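Long-range contact in protein male-specific lethal-3 (Drosophila melanogaster, PDB 3M9Q), which recognises a trimethylated histone H3 tail through its chromodomain and helps the male-specific lethal complex raise transcription from the single male X chromosome: residues A[40-45]-A[63-68]. The protein carries 1 engineered substitution. Sequence-based numbering, arbitrary orientation.
Sequences YTSKVL and IHFQGW
K43 and H64 form the hydrogen-bonded pair at the middle of this antiparallel pairing, with S42–F65 and V44–I63 as the non-hydrogen-bonded pairs next to it. The two short strand axes approach to 4.5 Å, and their N-to-C directions lie 147° apart. K43 N gives its proton to H64 O at 2.8 Å, and H64 N returns one to K43 O at 2.9 Å. From F65 a type II turn runs to W68, yet Q66 N still reaches T41 O at 3.0 Å. A water donating to both T41 O and Q66 O bridges the two segments where 63-68 leaves the sheet.

On the buried face, S42 OG lies obliquely off the F65 ring, 3.4 Å from CD1, with the CB of Y40 beside it. The S42 hydroxyl stands anti to the carbonyl carbon (chi1 -53°), a turn that brings OG back over its own strand to donate to Y40 O from above the carbonyl plane. I63 CD1 lies 4.0 Å from S42 OG, and V44 meets I63 through their CG2 methyls. Were S42 an alanine, Y40 O would probably lose this side-chain donor and a small gap would open beside the F65 ring.

The other face is more polar: the bent chain of Q66 crosses T41 CG2 and sets OE1 against K43 CB, while H64 packs its CB on L45 CD1 and directs ND1 to D73.

The contact thus joins strands 39-51 and 57-65, the long hairpin of the chromodomain sheet. Its chemistry is divided: backbone bonds fix the register, and a buried serine, satisfied within its own strand, can sit among apolar groups without seeking a partner across the sheet.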
loop_
_atom_site.group_PDB
_atom_site.type_symbol
_atom_site.label_atom_id
_atom_site.label_comp_id
_atom_site.label_asym_id
_atom_site.label_seq_id
_atom_site.Cartn_x
_atom_site.Cartn_y
_atom_site.Cartn_z
ATOM N N TYR A 40 5.419 -5.385 0.947
ATOM C CA TYR A 40 4.688 -6.552 0.452
ATOM C C TYR A 40 4.105 -6.295 -0.918
ATOM O O TYR A 40 3.432 -5.287 -1.141
ATOM C CB TYR A 40 3.551 -6.906 1.407
ATOM C CG TYR A 40 4.030 -7.237 2.808
ATOM C CD1 TYR A 40 4.796 -8.366 3.059
ATOM C CD2 TYR A 40 3.758 -6.402 3.872
ATOM C CE1 TYR A 40 5.248 -8.659 4.347
ATOM C CE2 TYR A 40 4.197 -6.693 5.154
ATOM C CZ TYR A 40 4.929 -7.815 5.386
ATOM O OH TYR A 40 5.377 -8.105 6.663
ATOM N N THR A 41 4.334 -7.222 -1.833
ATOM C CA THR A 41 3.743 -7.156 -3.173
ATOM C C THR A 41 2.249 -7.405 -3.059
ATOM O O THR A 41 1.808 -8.397 -2.488
ATOM C CB THR A 41 4.397 -8.182 -4.098
ATOM O OG1 THR A 41 5.823 -8.025 -4.007
ATOM C CG2 THR A 41 3.944 -8.011 -5.536
ATOM N N SER A 42 1.481 -6.459 -3.580
ATOM C CA SER A 42 0.038 -6.403 -3.363
ATOM C C SER A 42 -0.711 -6.049 -4.640
ATOM O O SER A 42 -0.138 -5.542 -5.597
ATOM C CB SER A 42 -0.264 -5.340 -2.299
ATOM O OG SER A 42 0.498 -5.548 -1.116
ATOM N N LYS A 43 -2.007 -6.323 -4.634
ATOM C CA LYS A 43 -2.895 -6.020 -5.755
ATOM C C LYS A 43 -4.053 -5.179 -5.253
ATOM O O LYS A 43 -4.682 -5.513 -4.250
ATOM C CB LYS A 43 -3.421 -7.324 -6.366
ATOM C CG LYS A 43 -4.412 -7.164 -7.521
ATOM C CD LYS A 43 -4.945 -8.526 -7.961
ATOM C CE LYS A 43 -5.892 -8.453 -9.142
ATOM N NZ LYS A 43 -6.430 -9.813 -9.466
ATOM N N VAL A 44 -4.353 -4.104 -5.963
ATOM C CA VAL A 44 -5.449 -3.217 -5.581
ATOM C C VAL A 44 -6.776 -3.834 -6.010
ATOM O O VAL A 44 -7.009 -4.132 -7.185
ATOM C CB VAL A 44 -5.291 -1.810 -6.188
ATOM C CG1 VAL A 44 -6.467 -0.909 -5.792
ATOM C CG2 VAL A 44 -3.952 -1.190 -5.767
ATOM N N LEU A 45 -7.653 -4.004 -5.030
ATOM C CA LEU A 45 -8.975 -4.604 -5.233
ATOM C C LEU A 45 -10.059 -3.572 -5.456
ATOM O O LEU A 45 -11.031 -3.836 -6.152
ATOM C CB LEU A 45 -9.354 -5.444 -4.018
ATOM C CG LEU A 45 -8.425 -6.612 -3.702
ATOM C CD1 LEU A 45 -8.950 -7.350 -2.471
ATOM C CD2 LEU A 45 -8.301 -7.533 -4.919
ATOM N N ILE A 63 -6.595 -3.650 -0.586
ATOM C CA ILE A 63 -5.548 -4.439 -1.220
ATOM C C ILE A 63 -5.515 -5.882 -0.761
ATOM O O ILE A 63 -5.938 -6.234 0.338
ATOM C CB ILE A 63 -4.152 -3.798 -1.040
ATOM C CG1 ILE A 63 -3.735 -3.775 0.431
ATOM C CG2 ILE A 63 -4.098 -2.398 -1.671
ATOM C CD1 ILE A 63 -2.283 -3.292 0.635
ATOM N N HIS A 64 -5.014 -6.697 -1.675
ATOM C CA HIS A 64 -4.739 -8.113 -1.480
ATOM C C HIS A 64 -3.233 -8.325 -1.449
ATOM O O HIS A 64 -2.501 -7.794 -2.277
ATOM C CB HIS A 64 -5.340 -8.913 -2.643
ATOM C CG HIS A 64 -5.029 -10.377 -2.593
ATOM N ND1 HIS A 64 -5.669 -11.228 -1.722
ATOM C CD2 HIS A 64 -4.149 -11.139 -3.287
ATOM C CE1 HIS A 64 -5.201 -12.454 -1.883
ATOM N NE2 HIS A 64 -4.282 -12.428 -2.831
ATOM N N PHE A 65 -2.774 -9.115 -0.497
ATOM C CA PHE A 65 -1.347 -9.450 -0.407
ATOM C C PHE A 65 -1.079 -10.687 -1.225
ATOM O O PHE A 65 -1.607 -11.757 -0.961
ATOM C CB PHE A 65 -0.943 -9.583 1.055
ATOM C CG PHE A 65 -1.190 -8.324 1.800
ATOM C CD1 PHE A 65 -0.326 -7.254 1.656
ATOM C CD2 PHE A 65 -2.345 -8.154 2.544
ATOM C CE1 PHE A 65 -0.564 -6.068 2.304
ATOM C CE2 PHE A 65 -2.596 -6.963 3.188
ATOM C CZ PHE A 65 -1.704 -5.920 3.064
ATOM N N GLN A 66 -0.281 -10.513 -2.263
ATOM C CA GLN A 66 -0.057 -11.590 -3.222
ATOM C C GLN A 66 0.537 -12.813 -2.519
ATOM O O GLN A 66 1.513 -12.716 -1.772
ATOM C CB GLN A 66 0.881 -11.140 -4.348
ATOM C CG GLN A 66 0.384 -9.983 -5.213
ATOM C CD GLN A 66 -0.810 -10.343 -6.066
ATOM O OE1 GLN A 66 -1.882 -10.682 -5.560
ATOM N NE2 GLN A 66 -0.640 -10.250 -7.374
ATOM N N GLY A 67 -0.100 -13.955 -2.739
ATOM C CA GLY A 67 0.352 -15.228 -2.191
ATOM C C GLY A 67 -0.275 -15.550 -0.859
ATOM O O GLY A 67 0.010 -16.591 -0.258
ATOM N N TRP A 68 -1.136 -14.657 -0.397
ATOM C CA TRP A 68 -1.885 -14.866 0.851
ATOM C C TRP A 68 -3.368 -15.044 0.585
ATOM O O TRP A 68 -3.900 -14.583 -0.420
ATOM C CB TRP A 68 -1.654 -13.705 1.810
ATOM C CG TRP A 68 -0.235 -13.627 2.224
ATOM C CD1 TRP A 68 0.748 -12.864 1.663
ATOM C CD2 TRP A 68 0.384 -14.380 3.270
ATOM N NE1 TRP A 68 1.936 -13.081 2.316
ATOM C CE2 TRP A 68 1.739 -14.009 3.306
ATOM C CE3 TRP A 68 -0.083 -15.319 4.194
ATOM C CZ2 TRP A 68 2.636 -14.551 4.224
ATOM C CZ3 TRP A 68 0.809 -15.857 5.104
ATOM C CH2 TRP A 68 2.151 -15.469 5.111
HETATM O O HOH W 1 2.823 -10.419 -0.826
#